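Local coordinates for protein tail lysozyme, putative (PDB 2IA7) that is of unknown function but, as a gp25-like baseplate wedge protein, probably forms part of a phage-like contractile tail, at residues 57-62 with 73-78; 40-45 with 80-85. All coordinates share one frame; numbering follows the deposited sequence.

In the fold
Both contacts use helix 69-86, contact 1 through its earlier turns and contact 2 further along towards its C-terminal end, and their centres lie about 9 Å apart. Contact 2 is core: helix 30-42 packs there with buried aliphatic side chains alone and no hydrogen bond crosses between the segments. Contact 1 is partly buried, and in it the loop between the two helices comes back onto helix 69-86 through a salt bridge, two bridging waters and a smaller apolar patch. The two are also joined directly, since His60 NE2 of contact 1 probably hydrogen-bonds to Leu42 O of contact 2, and Cys57 N likewise to Thr44 O.

Contact 1 (57-62 with 73-78); sequences CGIHDR and GLIENE
Arg62 and Glu78 carry the ionic part of this contact. The guanidinium comes side-on, with NE and NH2 both directed at one oxygen: Arg62 NE to Glu78 OE2 is 3.0 Å, and Arg62 NH2 to the same Glu78 OE2 is 3.2 Å. OE2 lies in the guanidinium plane, but the carboxylate is turned 78° from that plane. NE meets the anti lone pair of OE2, while NH2 reaches it from above the carboxylate, 38° out of its plane. A bend in the Glu78 chain (chi2 -91°) carries the carboxylate across to the loop.

Two waters extend the polar link. One donates to Glu78 OE2 at 2.7 Å and also to Gly58 O, so OE2 takes three hydrogen bonds. The other accepts from Gly58 N and donates to both Glu78 O and Glu78 OE1, the last at 3.0 Å. Between them the backbone packs close, Gly58 CA lying 3.5 Å from Glu78 OE1, and a beta carbon on Gly58 would run into that oxygen. An alanine at Glu78 removes the carboxylate, which would probably leave the Arg62 guanidinium freer to turn over Leu74 and the two waters at Gly58 without their carboxylate acceptors.

Leucine and isoleucine side chains make the apolar part. Leu74 CD2 sits over one face of the guanidinium, offset toward its rim, 3.5 Å from Arg62 NE. Deeper in, Ile59 CD1 touches Ile75 CG1 at 3.6 Å in one of the two conformers modelled for Ile59, so this touch is less certain; Phe64 lies against both isoleucines.

The result is a partly exposed polar clasp: one carboxylate, held by the arginine directly and by Gly58 N and O through water, probably fixes the loop's position against helix 69-86.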
loop_
_atom_site.group_PDB
_atom_site.type_symbol
_atom_site.label_atom_id
_atom_site.label_comp_id
_atom_site.label_asym_id
_atom_site.label_seq_id
_atom_site.Cartn_x
_atom_site.Cartn_y
_atom_site.Cartn_z
ATOM N N CYS A 57 -4.777 -4.341 4.777
ATOM C CA CYS A 57 -5.272 -3.751 3.551
ATOM C C CYS A 57 -6.268 -4.705 2.860
ATOM O O CYS A 57 -6.000 -5.908 2.707
ATOM C CB CYS A 57 -4.112 -3.434 2.618
ATOM S SG CYS A 57 -4.578 -2.731 1.050
ATOM N N GLY A 58 -7.416 -4.180 2.467
ATOM C CA GLY A 58 -8.460 -4.996 1.902
ATOM C C GLY A 58 -8.155 -5.629 0.567
ATOM O O GLY A 58 -8.878 -6.517 0.142
ATOM N N ILE A 59 -7.100 -5.188 -0.120
ATOM C CA ILE A 59 -6.723 -5.784 -1.389
ATOM C C ILE A 59 -6.507 -7.305 -1.286
ATOM O O ILE A 59 -6.822 -8.041 -2.234
ATOM C CB ILE A 59 -5.480 -5.105 -1.989
ATOM C CG1 ILE A 59 -5.452 -5.328 -3.508
ATOM C CG2 ILE A 59 -4.217 -5.563 -1.287
ATOM C CD1 ILE A 59 -6.746 -4.852 -4.195
ATOM N N HIS A 60 -6.040 -7.782 -0.129
ATOM C CA HIS A 60 -5.769 -9.193 0.077
ATOM C C HIS A 60 -7.042 -10.032 0.127
ATOM O O HIS A 60 -6.952 -11.242 0.002
ATOM C CB HIS A 60 -4.946 -9.388 1.369
ATOM C CG HIS A 60 -3.595 -8.724 1.316
ATOM N ND1 HIS A 60 -2.489 -9.326 0.756
ATOM C CD2 HIS A 60 -3.196 -7.497 1.705
ATOM C CE1 HIS A 60 -1.455 -8.499 0.835
ATOM N NE2 HIS A 60 -1.860 -7.381 1.405
ATOM N N ASP A 61 -8.208 -9.411 0.328
ATOM C CA ASP A 61 -9.486 -10.141 0.329
ATOM C C ASP A 61 -10.088 -10.361 -1.074
ATOM O O ASP A 61 -11.036 -11.118 -1.225
ATOM C CB ASP A 61 -10.494 -9.413 1.184
ATOM C CG ASP A 61 -10.029 -9.263 2.623
ATOM O OD1 ASP A 61 -9.482 -10.242 3.170
ATOM O OD2 ASP A 61 -10.211 -8.177 3.200
ATOM N N ARG A 62 -9.516 -9.724 -2.087
ATOM C CA ARG A 62 -10.129 -9.675 -3.402
ATOM C C ARG A 62 -9.661 -10.814 -4.294
ATOM O O ARG A 62 -8.506 -11.179 -4.243
ATOM C CB ARG A 62 -9.750 -8.388 -4.087
ATOM C CG ARG A 62 -10.176 -7.123 -3.363
ATOM C CD ARG A 62 -11.380 -6.536 -4.037
ATOM N NE ARG A 62 -11.899 -5.362 -3.329
ATOM C CZ ARG A 62 -13.159 -4.935 -3.480
ATOM N NH1 ARG A 62 -13.963 -5.564 -4.310
ATOM N NH2 ARG A 62 -13.592 -3.880 -2.813
ATOM N N GLY A 73 -8.505 1.487 -10.310
ATOM C CA GLY A 73 -8.991 2.476 -9.371
ATOM C C GLY A 73 -9.481 1.885 -8.072
ATOM O O GLY A 73 -9.263 2.431 -7.005
ATOM N N LEU A 74 -10.122 0.744 -8.135
ATOM C CA LEU A 74 -10.550 0.029 -6.948
ATOM C C LEU A 74 -9.358 -0.364 -6.088
ATOM O O LEU A 74 -9.393 -0.113 -4.856
ATOM C CB LEU A 74 -11.325 -1.186 -7.374
ATOM C CG LEU A 74 -11.978 -2.049 -6.314
ATOM C CD1 LEU A 74 -13.201 -2.721 -6.842
ATOM C CD2 LEU A 74 -10.970 -3.078 -5.854
ATOM N N ILE A 75 -8.298 -0.889 -6.721
ATOM C CA ILE A 75 -7.044 -1.247 -6.061
ATOM C C ILE A 75 -6.404 -0.028 -5.408
ATOM O O ILE A 75 -6.073 -0.050 -4.228
ATOM C CB ILE A 75 -6.098 -1.925 -7.020
ATOM C CG1 ILE A 75 -6.743 -3.259 -7.435
ATOM C CG2 ILE A 75 -4.697 -2.069 -6.438
ATOM C CD1 ILE A 75 -6.093 -3.807 -8.750
ATOM N N GLU A 76 -6.373 1.062 -6.144
ATOM C CA GLU A 76 -5.917 2.332 -5.624
ATOM C C GLU A 76 -6.659 2.727 -4.368
ATOM O O GLU A 76 -6.056 3.204 -3.415
ATOM C CB GLU A 76 -6.051 3.426 -6.684
ATOM C CG GLU A 76 -5.025 3.334 -7.798
ATOM C CD GLU A 76 -5.443 4.024 -9.090
ATOM O OE1 GLU A 76 -6.522 4.681 -9.123
ATOM O OE2 GLU A 76 -4.725 3.869 -10.080
ATOM N N ASN A 77 -7.966 2.613 -4.377
ATOM C CA ASN A 77 -8.732 3.175 -3.298
ATOM C C ASN A 77 -8.719 2.263 -2.071
ATOM O O ASN A 77 -8.744 2.764 -0.944
ATOM C CB ASN A 77 -10.142 3.463 -3.811
ATOM C CG ASN A 77 -10.150 4.585 -4.856
ATOM O OD1 ASN A 77 -9.229 5.419 -4.884
ATOM N ND2 ASN A 77 -11.172 4.616 -5.720
ATOM N N GLU A 78 -8.493 0.973 -2.273
ATOM C CA GLU A 78 -8.221 0.068 -1.159
ATOM C C GLU A 78 -6.908 0.448 -0.458
ATOM O O GLU A 78 -6.788 0.420 0.788
ATOM C CB GLU A 78 -8.139 -1.378 -1.620
ATOM C CG GLU A 78 -9.484 -1.970 -1.966
ATOM C CD GLU A 78 -10.137 -2.640 -0.810
ATOM O OE1 GLU A 78 -9.926 -2.249 0.343
ATOM O OE2 GLU A 78 -10.891 -3.567 -1.080
HETATM O O HOH W 1 -8.124 -1.364 2.578
HETATM O O HOH W 2 -11.684 -5.739 0.322
#

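Contact 2 (40-45 with 80-85); sequences IILGTA and KEALIL
Next to Ile41 and Leu42, which pack against Ala82 and Leu83, the carbonyl oxygen of Ile40 takes two bonds from residues that follow it. Thr44 OG1 donates back to Ile40 O, four residues earlier, at 2.7 Å, with OG1 lying 32° off the carbonyl plane, and Gly43 N adds a weak bond to the same oxygen. With chi1 at -54°, OG1 stands beside the Thr44 backbone N and turns back toward Ile40.

No hydrogen bond crosses between the segments; the side chains that meet are all aliphatic. Ile41 puts its CG2 branch, anti to the backbone N, against the neighbouring helix: it lies 3.8 Å from Ala82 CB and is as near to Ala82 O. The small alanine lets the backbones come close, the Ile41 and Ala82 CA atoms standing 7.0 Å apart. Leu83 CD2 touches both Ile41 and Leu42, at 4.0 Å from Ile41 CG2 and 3.9 Å from Leu42 CD2. The two leucine side chains meet methyl to methyl, crossing at about a right angle.

Ile111 of strand 106-115 lies against both Leu42 and Leu83, and Leu92 of strand 90-98 against Leu83, so the two helices stack on one side of the three-stranded antiparallel sheet; Val79 and Trp86 of helix 69-86 extend the helix-helix seam on Leu42 and Ile41 respectively.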
loop_
_atom_site.group_PDB
_atom_site.type_symbol
_atom_site.label_atom_id
_atom_site.label_comp_id
_atom_site.label_asym_id
_atom_site.label_seq_id
_atom_site.Cartn_x
_atom_site.Cartn_y
_atom_site.Cartn_z
ATOM N N ILE A 40 4.276 -2.289 5.692
ATOM C CA ILE A 40 3.616 -3.235 6.609
ATOM C C ILE A 40 2.134 -3.269 6.389
ATOM O O ILE A 40 1.545 -4.333 6.257
ATOM C CB ILE A 40 3.928 -2.926 8.076
ATOM C CG1 ILE A 40 5.408 -3.181 8.381
ATOM C CG2 ILE A 40 3.097 -3.734 9.017
ATOM C CD1 ILE A 40 5.876 -2.529 9.674
ATOM N N ILE A 41 1.524 -2.106 6.331
ATOM C CA ILE A 41 0.084 -2.032 6.163
ATOM C C ILE A 41 -0.402 -2.681 4.884
ATOM O O ILE A 41 -1.316 -3.488 4.896
ATOM C CB ILE A 41 -0.404 -0.558 6.204
ATOM C CG1 ILE A 41 -0.137 0.040 7.574
ATOM C CG2 ILE A 41 -1.898 -0.448 5.814
ATOM C CD1 ILE A 41 -0.017 1.534 7.562
ATOM N N LEU A 42 0.262 -2.365 3.760
ATOM C CA LEU A 42 -0.178 -2.861 2.434
ATOM C C LEU A 42 0.106 -4.381 2.329
ATOM O O LEU A 42 -0.595 -5.103 1.638
ATOM C CB LEU A 42 0.428 -2.076 1.295
ATOM C CG LEU A 42 0.131 -0.574 1.287
ATOM C CD1 LEU A 42 0.736 0.111 0.068
ATOM C CD2 LEU A 42 -1.404 -0.363 1.417
ATOM N N GLY A 43 1.150 -4.835 3.023
ATOM C CA GLY A 43 1.529 -6.253 2.971
ATOM C C GLY A 43 0.830 -7.169 3.953
ATOM O O GLY A 43 1.148 -8.372 4.003
ATOM N N THR A 44 -0.097 -6.642 4.738
ATOM C CA THR A 44 -0.809 -7.409 5.732
ATOM C C THR A 44 -2.276 -7.548 5.345
ATOM O O THR A 44 -2.994 -6.583 5.099
ATOM C CB THR A 44 -0.705 -6.778 7.160
ATOM O OG1 THR A 44 0.675 -6.595 7.490
ATOM C CG2 THR A 44 -1.373 -7.657 8.234
ATOM N N ALA A 45 -2.736 -8.812 5.282
ATOM C CA ALA A 45 -4.130 -9.101 5.139
ATOM C C ALA A 45 -4.843 -8.925 6.459
ATOM O O ALA A 45 -4.317 -9.275 7.497
ATOM C CB ALA A 45 -4.313 -10.550 4.659
ATOM N N LYS A 80 -5.594 3.497 -0.534
ATOM C CA LYS A 80 -5.804 4.781 0.104
ATOM C C LYS A 80 -6.453 4.529 1.459
ATOM O O LYS A 80 -6.042 5.098 2.487
ATOM C CB LYS A 80 -6.763 5.657 -0.701
ATOM C CG LYS A 80 -6.168 6.255 -1.968
ATOM C CD LYS A 80 -7.280 6.981 -2.760
ATOM C CE LYS A 80 -6.823 7.363 -4.152
ATOM N NZ LYS A 80 -7.950 8.041 -4.845
ATOM N N GLU A 81 -7.552 3.764 1.469
ATOM C CA GLU A 81 -8.280 3.608 2.720
ATOM C C GLU A 81 -7.458 2.985 3.832
ATOM O O GLU A 81 -7.547 3.390 4.985
ATOM C CB GLU A 81 -9.547 2.825 2.497
ATOM C CG GLU A 81 -10.592 3.531 1.685
ATOM C CD GLU A 81 -11.209 4.799 2.289
ATOM O OE1 GLU A 81 -10.944 5.270 3.426
ATOM O OE2 GLU A 81 -12.062 5.369 1.563
ATOM N N ALA A 82 -6.652 2.009 3.501
ATOM C CA ALA A 82 -5.777 1.362 4.473
ATOM C C ALA A 82 -4.751 2.312 5.038
ATOM O O ALA A 82 -4.505 2.303 6.250
ATOM C CB ALA A 82 -5.124 0.144 3.843
ATOM N N LEU A 83 -4.153 3.154 4.200
ATOM C CA LEU A 83 -3.165 4.156 4.643
ATOM C C LEU A 83 -3.727 5.293 5.471
ATOM O O LEU A 83 -3.108 5.773 6.431
ATOM C CB LEU A 83 -2.312 4.629 3.463
ATOM C CG LEU A 83 -1.506 3.510 2.780
ATOM C CD1 LEU A 83 -0.620 4.096 1.662
ATOM C CD2 LEU A 83 -0.607 2.714 3.703
ATOM N N ILE A 84 -4.929 5.710 5.101
ATOM C CA ILE A 84 -5.653 6.740 5.874
ATOM C C ILE A 84 -5.992 6.254 7.255
ATOM O O ILE A 84 -5.811 6.955 8.220
ATOM C CB ILE A 84 -6.914 7.166 5.148
ATOM C CG1 ILE A 84 -6.506 7.954 3.919
ATOM C CG2 ILE A 84 -7.848 7.986 6.071
ATOM C CD1 ILE A 84 -7.665 8.205 2.972
ATOM N N LEU A 85 -6.471 5.028 7.353
ATOM C CA LEU A 85 -6.806 4.445 8.624
ATOM C C LEU A 85 -5.568 4.174 9.474
ATOM O O LEU A 85 -5.596 4.479 10.683
ATOM C CB LEU A 85 -7.588 3.171 8.397
ATOM C CG LEU A 85 -8.112 2.473 9.640
ATOM C CD1 LEU A 85 -8.990 3.386 10.505
ATOM C CD2 LEU A 85 -8.892 1.238 9.200
#